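Local structure of sgbp-b (Bacteroides uniformis, 7K44) at residues D241-I247 / I373-N379; L285-V291 / G329-S335. The protein probably binds xyloglucan at the cell surface, as a surface glycan-binding protein of a gut bacterium's xyloglucan utilization locus. One frame throughout, in Å; residues are numbered along the deposited sequence.

Contact 1: D241-I247 / I373-N379; sequences DGKCYSI and IEMYFDN. With CA (calcium ion), chain B.
D378 reaches from 373-379 to the turn that leads into 243-247, and there it joins D241 and K243 in a calcium site at the end of an antiparallel strand pair in the xyloglucan-binding domain. Its CG is anti to the backbone N (chi1 -155°), which turns both carboxylate oxygens to the metal; OD2 lies 2.5 Å from the calcium ion. D241 and K243 bind through their carbonyl O atoms, so the lysine side chain takes no part in binding the metal, and its end leads away. G242, between them, turns the chain with a positive phi that other residues adopt less easily. N213 O and D215 OD2 add two more ligands. Water 1 ties D241 N to D378 OD2, a further hold on that oxygen.

N379 and D241 cross at about a right angle, their amide and carboxylate planes 71° apart. N379 ND2 donates an almost straight bond of 3.0 Å to the anti side of D241 OD2.

Beyond the site the strands pair regularly, Y245 with F377 and I247 with M375 being hydrogen-bonded pairs. On one face the Y376 ring slants beside the small residues opposite: its CE2 comes 3.5 Å from S246 CB, while C244 SG lies 4.0 Å from Y376 CB. The short chains of C244 and S246 leave the ring room to lie beside them. S246 OG turns to V227 O, and Y376 OH is fixed by E374 OE2. On the other face I247 CG1 meets F377 CE1 at 4.2 Å; both side chains, apolar and bulky, also pack on L261 of the facing sheet.

The amide of N379 suits its post because its other end accepts: water 2, itself a calcium ligand, donates to N379 OD1 at 2.7 Å.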
ATOM      1  N   ASP A 241      -7.027 -14.667  -8.267  1.00 21.52           N
ATOM      2  CA  ASP A 241      -8.430 -14.648  -7.866  1.00 21.41           C
ATOM      3  C   ASP A 241      -9.190 -15.391  -8.955  1.00 22.83           C
ATOM      4  O   ASP A 241      -9.687 -14.806  -9.916  1.00 23.21           O
ATOM      5  CB  ASP A 241      -8.896 -13.204  -7.729  1.00 21.28           C
ATOM      6  CG  ASP A 241     -10.286 -13.088  -7.147  1.00 30.01           C
ATOM      7  OD1 ASP A 241     -10.960 -14.128  -6.978  1.00 30.70           O
ATOM      8  OD2 ASP A 241     -10.712 -11.942  -6.865  1.00 29.38           O
ATOM      9  N   GLY A 242      -9.265 -16.712  -8.827  1.00 22.49           N
ATOM     10  CA  GLY A 242      -9.869 -17.457  -9.914  1.00 24.75           C
ATOM     11  C   GLY A 242      -9.062 -17.304 -11.187  1.00 18.93           C
ATOM     12  O   GLY A 242      -7.826 -17.279 -11.176  1.00 23.21           O
ATOM     13  N   LYS A 243      -9.767 -17.203 -12.300  1.00 20.03           N
ATOM     14  CA  LYS A 243      -9.126 -17.056 -13.598  1.00 20.22           C
ATOM     15  C   LYS A 243      -8.659 -15.624 -13.808  1.00 20.92           C
ATOM     16  O   LYS A 243      -9.368 -14.673 -13.471  1.00 20.40           O
ATOM     17  CB  LYS A 243     -10.129 -17.429 -14.685  1.00 23.24           C
ATOM     18  CG  LYS A 243      -9.567 -17.460 -16.075  1.00 24.03           C
ATOM     19  CD  LYS A 243     -10.644 -17.901 -17.065  1.00 25.83           C
ATOM     20  CE  LYS A 243     -11.225 -19.244 -16.679  1.00 30.50           C
ATOM     21  NZ  LYS A 243     -12.141 -19.740 -17.744  1.00 28.48           N
ATOM     22  N   CYS A 244      -7.443 -15.471 -14.326  1.00 20.94           N
ATOM     23  CA  CYS A 244      -6.944 -14.194 -14.828  1.00 19.98           C
ATOM     24  C   CYS A 244      -6.507 -14.410 -16.270  1.00 20.98           C
ATOM     25  O   CYS A 244      -6.522 -15.535 -16.771  1.00 21.19           O
ATOM     26  CB  CYS A 244      -5.803 -13.642 -13.963  1.00 22.10           C
ATOM     27  SG  CYS A 244      -4.271 -14.567 -14.019  1.00 21.88           S
ATOM     28  N   TYR A 245      -6.178 -13.333 -16.978  1.00 18.92           N
ATOM     29  CA  TYR A 245      -5.694 -13.441 -18.351  1.00 19.22           C
ATOM     30  C   TYR A 245      -4.258 -12.957 -18.458  1.00 20.17           C
ATOM     31  O   TYR A 245      -3.871 -11.958 -17.840  1.00 20.61           O
ATOM     32  CB  TYR A 245      -6.594 -12.747 -19.402  1.00 18.68           C
ATOM     33  CG  TYR A 245      -7.594 -13.709 -20.001  1.00 18.87           C
ATOM     34  CD1 TYR A 245      -8.680 -14.147 -19.258  1.00 18.43           C
ATOM     35  CD2 TYR A 245      -7.419 -14.225 -21.283  1.00 20.31           C
ATOM     36  CE1 TYR A 245      -9.601 -15.042 -19.778  1.00 20.26           C
ATOM     37  CE2 TYR A 245      -8.345 -15.134 -21.822  1.00 17.74           C
ATOM     38  CZ  TYR A 245      -9.425 -15.538 -21.060  1.00 20.24           C
ATOM     39  OH  TYR A 245     -10.347 -16.448 -21.536  1.00 19.82           O
ATOM     40  N   SER A 246      -3.459 -13.711 -19.199  1.00 19.62           N
ATOM     41  CA  SER A 246      -2.072 -13.378 -19.467  1.00 20.75           C
ATOM     42  C   SER A 246      -1.900 -12.796 -20.860  1.00 19.64           C
ATOM     43  O   SER A 246      -2.613 -13.159 -21.803  1.00 20.84           O
ATOM     44  CB  SER A 246      -1.181 -14.614 -19.314  1.00 22.73           C
ATOM     45  OG  SER A 246      -1.392 -15.540 -20.363  1.00 25.80           O
ATOM     46  N   ILE A 247      -0.950 -11.871 -20.975  1.00 21.05           N
ATOM     47  CA  ILE A 247      -0.369 -11.442 -22.245  1.00 20.18           C
ATOM     48  C   ILE A 247       1.098 -11.846 -22.196  1.00 23.22           C
ATOM     49  O   ILE A 247       1.824 -11.434 -21.285  1.00 23.26           O
ATOM     50  CB  ILE A 247      -0.488  -9.920 -22.423  1.00 24.17           C
ATOM     51  CG1 ILE A 247      -1.945  -9.524 -22.653  1.00 25.37           C
ATOM     52  CG2 ILE A 247       0.400  -9.433 -23.557  1.00 26.34           C
ATOM     53  CD1 ILE A 247      -2.465  -9.882 -24.022  1.00 24.65           C
ATOM     54  N   ILE A 373       7.840 -10.910 -22.870  1.00 26.24           N
ATOM     55  CA  ILE A 373       6.751 -10.298 -22.116  1.00 24.19           C
ATOM     56  C   ILE A 373       5.996 -11.393 -21.377  1.00 24.24           C
ATOM     57  O   ILE A 373       5.719 -12.456 -21.944  1.00 25.42           O
ATOM     58  CB  ILE A 373       5.799  -9.559 -23.080  1.00 21.90           C
ATOM     59  CG1 ILE A 373       6.550  -8.478 -23.858  1.00 25.25           C
ATOM     60  CG2 ILE A 373       4.591  -8.988 -22.323  1.00 23.75           C
ATOM     61  CD1 ILE A 373       7.185  -7.393 -22.987  1.00 26.96           C
ATOM     62  N   GLU A 374       5.643 -11.130 -20.117  1.00 23.46           N
ATOM     63  CA  GLU A 374       4.790 -12.057 -19.375  1.00 22.73           C
ATOM     64  C   GLU A 374       4.075 -11.267 -18.287  1.00 24.38           C
ATOM     65  O   GLU A 374       4.703 -10.856 -17.306  1.00 24.25           O
ATOM     66  CB  GLU A 374       5.607 -13.205 -18.779  1.00 24.03           C
ATOM     67  CG  GLU A 374       4.757 -14.205 -17.997  1.00 26.85           C
ATOM     68  CD  GLU A 374       5.586 -15.211 -17.208  1.00 33.35           C
ATOM     69  OE1 GLU A 374       6.822 -15.247 -17.386  1.00 30.81           O
ATOM     70  OE2 GLU A 374       5.001 -15.951 -16.390  1.00 29.92           O
ATOM     71  N   MET A 375       2.771 -11.064 -18.459  1.00 21.70           N
ATOM     72  CA  MET A 375       1.992 -10.209 -17.572  1.00 24.33           C
ATOM     73  C   MET A 375       0.600 -10.799 -17.427  1.00 21.05           C
ATOM     74  O   MET A 375       0.108 -11.487 -18.326  1.00 23.42           O
ATOM     75  CB  MET A 375       1.885  -8.790 -18.136  1.00 29.52           C
ATOM     76  CG  MET A 375       3.215  -8.158 -18.507  1.00 35.32           C
ATOM     77  SD  MET A 375       2.966  -6.694 -19.515  1.00 33.65           S
ATOM     78  CE  MET A 375       1.826  -5.847 -18.445  1.00 32.78           C
ATOM     79  N   TYR A 376      -0.045 -10.499 -16.302  1.00 19.30           N
ATOM     80  CA  TYR A 376      -1.354 -11.037 -15.956  1.00 18.97           C
ATOM     81  C   TYR A 376      -2.243  -9.915 -15.444  1.00 20.72           C
ATOM     82  O   TYR A 376      -1.776  -8.991 -14.765  1.00 19.88           O
ATOM     83  CB  TYR A 376      -1.233 -12.124 -14.867  1.00 20.68           C
ATOM     84  CG  TYR A 376      -0.248 -13.213 -15.222  1.00 19.57           C
ATOM     85  CD1 TYR A 376       1.113 -13.048 -15.005  1.00 21.28           C
ATOM     86  CD2 TYR A 376      -0.685 -14.379 -15.815  1.00 20.85           C
ATOM     87  CE1 TYR A 376       2.022 -14.040 -15.366  1.00 23.29           C
ATOM     88  CE2 TYR A 376       0.209 -15.381 -16.164  1.00 21.75           C
ATOM     89  CZ  TYR A 376       1.557 -15.197 -15.945  1.00 24.84           C
ATOM     90  OH  TYR A 376       2.430 -16.204 -16.314  1.00 26.26           O
ATOM     91  N   PHE A 377      -3.540 -10.028 -15.738  1.00 17.50           N
ATOM     92  CA  PHE A 377      -4.516  -8.982 -15.457  1.00 18.04           C
ATOM     93  C   PHE A 377      -5.778  -9.598 -14.863  1.00 17.87           C
ATOM     94  O   PHE A 377      -6.223 -10.668 -15.299  1.00 18.01           O
ATOM     95  CB  PHE A 377      -4.929  -8.284 -16.765  1.00 18.22           C
ATOM     96  CG  PHE A 377      -3.816  -7.560 -17.452  1.00 19.60           C
ATOM     97  CD1 PHE A 377      -2.990  -8.212 -18.353  1.00 22.79           C
ATOM     98  CD2 PHE A 377      -3.604  -6.210 -17.202  1.00 22.12           C
ATOM     99  CE1 PHE A 377      -1.966  -7.524 -18.985  1.00 22.55           C
ATOM    100  CE2 PHE A 377      -2.578  -5.528 -17.828  1.00 24.12           C
ATOM    101  CZ  PHE A 377      -1.758  -6.191 -18.712  1.00 25.39           C
ATOM    102  N   ASP A 378      -6.394  -8.899 -13.908  1.00 17.10           N
ATOM    103  CA  ASP A 378      -7.633  -9.373 -13.305  1.00 17.56           C
ATOM    104  C   ASP A 378      -8.324  -8.222 -12.592  1.00 17.81           C
ATOM    105  O   ASP A 378      -7.737  -7.162 -12.334  1.00 17.12           O
ATOM    106  CB  ASP A 378      -7.344 -10.507 -12.307  1.00 18.54           C
ATOM    107  CG  ASP A 378      -8.533 -11.460 -12.080  1.00 19.77           C
ATOM    108  OD1 ASP A 378      -9.669 -11.263 -12.580  1.00 19.63           O
ATOM    109  OD2 ASP A 378      -8.287 -12.449 -11.351  1.00 21.45           O
ATOM    110  N   ASN A 379      -9.588  -8.460 -12.253  1.00 17.40           N
ATOM    111  CA  ASN A 379     -10.335  -7.631 -11.299  1.00 18.86           C
ATOM    112  C   ASN A 379     -10.398  -6.160 -11.712  1.00 17.78           C
ATOM    113  O   ASN A 379      -9.991  -5.272 -10.968  1.00 19.22           O
ATOM    114  CB  ASN A 379      -9.796  -7.798  -9.878  1.00 19.03           C
ATOM    115  CG  ASN A 379     -10.243  -9.096  -9.246  1.00 20.48           C
ATOM    116  OD1 ASN A 379     -11.250  -9.674  -9.656  1.00 21.71           O
ATOM    117  ND2 ASN A 379      -9.515  -9.545  -8.225  1.00 22.34           N
TER
HETATM  118 CA    CA B 401     -10.472 -13.540 -11.758  1.00 20.01          CA
HETATM  119  O   HOH W   1      -5.975 -12.984 -10.288  1.00 24.53           O
HETATM  120  O   HOH W   2     -11.523 -12.307  -9.976  1.00 21.32           O

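Contact 2: L285-V291 / G329-S335; sequences LQFECFV and GQWMQCS
F287 with C334 and C289 with M332 are hydrogen-bonded pairs of two antiparallel strands, whose segment axes approach to 4.5 Å and run at 141° to each other. Beyond these pairs G329 N bonds to V291 O (2.9 Å), at a turn whose positive phi suits a residue without a side chain.

On the face of Q286, E288 and F290, the W331 indole lies across the neighbouring strand. F290 CB sits over the centre of its six-membered ring, 3.7 Å from the centroid, and the F290 ring turns an edge to the five-membered ring in a T-shaped pair, planes 67° apart. C289 N approaches the indole at its edge, and E288 CG comes within 3.6 Å of W331 CE3. W331 NE1 is bonded to F239 O. A leucine here would probably leave F290 without its flat partner and F239 O without its donor.

On the other face F287 CG stands between its backbone N and carbonyl carbon, which swings the ring over to C334; C334 CB lies over the ring face, off-centre, in a CH-pi contact. C334 SG then touches C289 CB at 3.8 Å. The short C334 chain fits against the F287 ring, and the longer M332 chain, bent at chi3, brings its CE onto V291 CG2.

Back on the W331 face, the Q286 and Q333 amides stack, planes 10° apart, like atom over like, with Q286 NE2 donating to S335 OG at 3.1 Å. The matched stacking is consistent with two groups outside the segments: R381 donates to both OE1 atoms and forms a salt bridge with E288, while D321 binds Q333 NE2 and S335 OG. With S133 and M134 bonded to E288 and Q333, this polar face joins the xyloglucan-binding domain to the IPT/TIG domain.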
ATOM      1  N   LEU A 285     -10.761   3.661 -13.607  1.00 19.00           N
ATOM      2  CA  LEU A 285     -10.709   2.245 -13.955  1.00 18.61           C
ATOM      3  C   LEU A 285      -9.489   1.650 -13.270  1.00 20.88           C
ATOM      4  O   LEU A 285      -8.362   2.109 -13.486  1.00 23.00           O
ATOM      5  CB  LEU A 285     -10.620   2.038 -15.464  1.00 18.76           C
ATOM      6  CG  LEU A 285     -10.521   0.558 -15.866  1.00 18.79           C
ATOM      7  CD1 LEU A 285     -11.866  -0.098 -15.672  1.00 23.10           C
ATOM      8  CD2 LEU A 285     -10.072   0.441 -17.312  1.00 23.12           C
ATOM      9  N   GLN A 286      -9.707   0.637 -12.431  1.00 19.38           N
ATOM     10  CA  GLN A 286      -8.668   0.139 -11.549  1.00 18.74           C
ATOM     11  C   GLN A 286      -8.603  -1.369 -11.724  1.00 19.04           C
ATOM     12  O   GLN A 286      -9.637  -2.018 -11.914  1.00 22.11           O
ATOM     13  CB  GLN A 286      -9.036   0.513 -10.112  1.00 21.34           C
ATOM     14  CG  GLN A 286      -8.063   0.107  -9.044  1.00 20.32           C
ATOM     15  CD  GLN A 286      -8.524   0.598  -7.685  1.00 21.42           C
ATOM     16  OE1 GLN A 286      -9.239  -0.096  -6.957  1.00 20.64           O
ATOM     17  NE2 GLN A 286      -8.127   1.822  -7.340  1.00 24.11           N
ATOM     18  N   PHE A 287      -7.392  -1.917 -11.727  1.00 18.05           N
ATOM     19  CA  PHE A 287      -7.244  -3.351 -11.953  1.00 18.25           C
ATOM     20  C   PHE A 287      -5.979  -3.875 -11.296  1.00 18.36           C
ATOM     21  O   PHE A 287      -5.117  -3.123 -10.833  1.00 18.89           O
ATOM     22  CB  PHE A 287      -7.277  -3.681 -13.453  1.00 19.16           C
ATOM     23  CG  PHE A 287      -6.237  -2.955 -14.266  1.00 18.72           C
ATOM     24  CD1 PHE A 287      -6.482  -1.678 -14.759  1.00 21.10           C
ATOM     25  CD2 PHE A 287      -5.007  -3.552 -14.527  1.00 19.00           C
ATOM     26  CE1 PHE A 287      -5.514  -1.007 -15.511  1.00 22.88           C
ATOM     27  CE2 PHE A 287      -4.038  -2.895 -15.277  1.00 23.84           C
ATOM     28  CZ  PHE A 287      -4.285  -1.618 -15.756  1.00 23.42           C
ATOM     29  N   GLU A 288      -5.883  -5.196 -11.231  1.00 16.83           N
ATOM     30  CA  GLU A 288      -4.705  -5.840 -10.677  1.00 19.69           C
ATOM     31  C   GLU A 288      -3.849  -6.359 -11.826  1.00 18.39           C
ATOM     32  O   GLU A 288      -4.373  -6.858 -12.833  1.00 17.64           O
ATOM     33  CB  GLU A 288      -5.111  -6.952  -9.704  1.00 19.68           C
ATOM     34  CG  GLU A 288      -4.308  -6.910  -8.404  1.00 20.14           C
ATOM     35  CD  GLU A 288      -4.822  -5.835  -7.456  1.00 26.83           C
ATOM     36  OE1 GLU A 288      -4.162  -5.533  -6.441  1.00 26.71           O
ATOM     37  OE2 GLU A 288      -5.888  -5.258  -7.741  1.00 23.78           O
ATOM     38  N   CYS A 289      -2.537  -6.184 -11.698  1.00 19.19           N
ATOM     39  CA  CYS A 289      -1.592  -6.558 -12.744  1.00 18.64           C
ATOM     40  C   CYS A 289      -0.345  -7.181 -12.136  1.00 19.97           C
ATOM     41  O   CYS A 289       0.199  -6.671 -11.148  1.00 20.35           O
ATOM     42  CB  CYS A 289      -1.218  -5.336 -13.595  1.00 20.37           C
ATOM     43  SG  CYS A 289      -0.096  -5.701 -14.969  1.00 23.39           S
ATOM     44  N   PHE A 290       0.092  -8.295 -12.707  1.00 19.87           N
ATOM     45  CA  PHE A 290       1.295  -8.995 -12.268  1.00 20.78           C
ATOM     46  C   PHE A 290       2.258  -9.018 -13.448  1.00 20.60           C
ATOM     47  O   PHE A 290       1.976  -9.661 -14.469  1.00 21.19           O
ATOM     48  CB  PHE A 290       0.937 -10.414 -11.821  1.00 20.92           C
ATOM     49  CG  PHE A 290       2.091 -11.189 -11.211  1.00 21.29           C
ATOM     50  CD1 PHE A 290       3.123 -11.684 -12.009  1.00 22.55           C
ATOM     51  CD2 PHE A 290       2.127 -11.440  -9.844  1.00 23.03           C
ATOM     52  CE1 PHE A 290       4.181 -12.410 -11.445  1.00 23.70           C
ATOM     53  CE2 PHE A 290       3.178 -12.167  -9.282  1.00 24.22           C
ATOM     54  CZ  PHE A 290       4.202 -12.644 -10.088  1.00 25.54           C
ATOM     55  N   VAL A 291       3.377  -8.312 -13.323  1.00 22.98           N
ATOM     56  CA  VAL A 291       4.417  -8.302 -14.348  1.00 21.50           C
ATOM     57  C   VAL A 291       5.467  -9.318 -13.928  1.00 23.93           C
ATOM     58  O   VAL A 291       6.190  -9.101 -12.950  1.00 25.40           O
ATOM     59  CB  VAL A 291       5.019  -6.904 -14.537  1.00 21.69           C
ATOM     60  CG1 VAL A 291       6.184  -6.950 -15.537  1.00 25.67           C
ATOM     61  CG2 VAL A 291       3.953  -5.924 -14.998  1.00 24.41           C
ATOM     62  N   GLY A 329       7.149  -9.278 -10.266  1.00 26.11           N
ATOM     63  CA  GLY A 329       6.976 -10.438  -9.423  1.00 24.76           C
ATOM     64  C   GLY A 329       5.955 -10.310  -8.320  1.00 28.94           C
ATOM     65  O   GLY A 329       5.914 -11.173  -7.433  1.00 30.21           O
ATOM     66  N   GLN A 330       5.115  -9.281  -8.342  1.00 25.13           N
ATOM     67  CA  GLN A 330       4.112  -9.071  -7.302  0.56 27.77           C
ATOM     68  C   GLN A 330       2.871  -8.463  -7.942  1.00 25.99           C
ATOM     69  O   GLN A 330       3.002  -7.622  -8.833  1.00 29.35           O
ATOM     70  CB  GLN A 330       4.670  -8.103  -6.243  0.56 29.33           C
ATOM     71  CG  GLN A 330       3.651  -7.208  -5.530  0.56 28.34           C
ATOM     72  CD  GLN A 330       3.116  -7.830  -4.247  0.56 28.81           C
ATOM     73  OE1 GLN A 330       3.867  -8.425  -3.473  0.56 30.20           O
ATOM     74  NE2 GLN A 330       1.811  -7.705  -4.024  0.56 19.62           N
ATOM     75  N   TRP A 331       1.692  -8.845  -7.462  1.00 21.54           N
ATOM     76  CA  TRP A 331       0.471  -8.205  -7.935  1.00 20.51           C
ATOM     77  C   TRP A 331       0.458  -6.733  -7.528  1.00 21.80           C
ATOM     78  O   TRP A 331       0.716  -6.398  -6.366  1.00 25.68           O
ATOM     79  CB  TRP A 331      -0.742  -8.911  -7.342  1.00 20.31           C
ATOM     80  CG  TRP A 331      -1.102 -10.184  -8.033  1.00 19.98           C
ATOM     81  CD1 TRP A 331      -0.841 -11.451  -7.605  1.00 21.98           C
ATOM     82  CD2 TRP A 331      -1.808 -10.318  -9.282  1.00 18.70           C
ATOM     83  NE1 TRP A 331      -1.337 -12.366  -8.510  1.00 21.93           N
ATOM     84  CE2 TRP A 331      -1.936 -11.699  -9.548  1.00 19.46           C
ATOM     85  CE3 TRP A 331      -2.346  -9.402 -10.201  1.00 19.69           C
ATOM     86  CZ2 TRP A 331      -2.598 -12.196 -10.692  1.00 19.82           C
ATOM     87  CZ3 TRP A 331      -2.987  -9.892 -11.345  1.00 20.25           C
ATOM     88  CH2 TRP A 331      -3.102 -11.277 -11.586  1.00 18.44           C
ATOM     89  N   MET A 332       0.154  -5.858  -8.480  1.00 19.22           N
ATOM     90  CA  MET A 332       0.023  -4.424  -8.262  1.00 19.46           C
ATOM     91  C   MET A 332      -1.406  -3.976  -8.527  1.00 20.42           C
ATOM     92  O   MET A 332      -2.104  -4.530  -9.381  1.00 20.68           O
ATOM     93  CB  MET A 332       0.826  -3.642  -9.304  1.00 26.89           C
ATOM     94  CG  MET A 332       2.270  -3.999  -9.484  1.00 30.66           C
ATOM     95  SD  MET A 332       2.928  -2.853 -10.713  1.00 26.34           S
ATOM     96  CE  MET A 332       2.398  -3.591 -12.266  1.00 24.23           C
ATOM     97  N   GLN A 333      -1.815  -2.900  -7.863  1.00 20.56           N
ATOM     98  CA  GLN A 333      -3.023  -2.187  -8.241  1.00 20.53           C
ATOM     99  C   GLN A 333      -2.658  -1.038  -9.165  1.00 18.97           C
ATOM    100  O   GLN A 333      -1.777  -0.231  -8.856  1.00 21.82           O
ATOM    101  CB  GLN A 333      -3.730  -1.641  -7.007  1.00 20.33           C
ATOM    102  CG  GLN A 333      -4.864  -0.699  -7.344  1.00 22.08           C
ATOM    103  CD  GLN A 333      -5.587  -0.217  -6.114  1.00 21.41           C
ATOM    104  OE1 GLN A 333      -6.394  -0.934  -5.526  1.00 20.75           O
ATOM    105  NE2 GLN A 333      -5.303   1.017  -5.717  1.00 25.60           N
ATOM    106  N   CYS A 334      -3.358  -0.953 -10.288  1.00 17.79           N
ATOM    107  CA  CYS A 334      -3.121   0.050 -11.317  1.00 20.23           C
ATOM    108  C   CYS A 334      -4.419   0.811 -11.534  1.00 19.68           C
ATOM    109  O   CYS A 334      -5.465   0.195 -11.744  1.00 21.20           O
ATOM    110  CB  CYS A 334      -2.756  -0.650 -12.622  1.00 20.76           C
ATOM    111  SG  CYS A 334      -1.210  -1.644 -12.530  1.00 23.85           S
ATOM    112  N   SER A 335      -4.356   2.143 -11.513  1.00 20.49           N
ATOM    113  CA  SER A 335      -5.532   2.980 -11.721  1.00 22.17           C
ATOM    114  C   SER A 335      -5.316   3.925 -12.897  1.00 22.61           C
ATOM    115  O   SER A 335      -4.227   4.492 -13.061  1.00 26.11           O
ATOM    116  CB  SER A 335      -5.893   3.803 -10.473  1.00 22.21           C
ATOM    117  OG  SER A 335      -6.121   2.980  -9.337  1.00 26.38           O
TER
HETATM  118  O   HOH W   3      -2.079  -6.212  -5.098  1.00 29.95           O
HETATM  119  O   HOH W   4       3.820  -6.594 -11.142  1.00 29.02           O

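Contacts 1 and 2 are neighbours in one antiparallel sheet, their centres 9 Å apart. Segment 373-379 lies between 241-247 and 285-291, and 329-335 follows next to 285-291. Two backbone bonds probably join the middle segments, Y376 N to F290 O and E288 N to D378 O, each 2.9 Å. D378 thus holds calcium with its side chain while its carbonyl probably accepts from contact 2. The tyrosine of contact 1, Y376, packs against W331 of contact 2, whose side chain is about 8 Å from the calcium ion. On the sheet's other face F377 touches F287 and C289, continuing the apolar layer from one contact into the other.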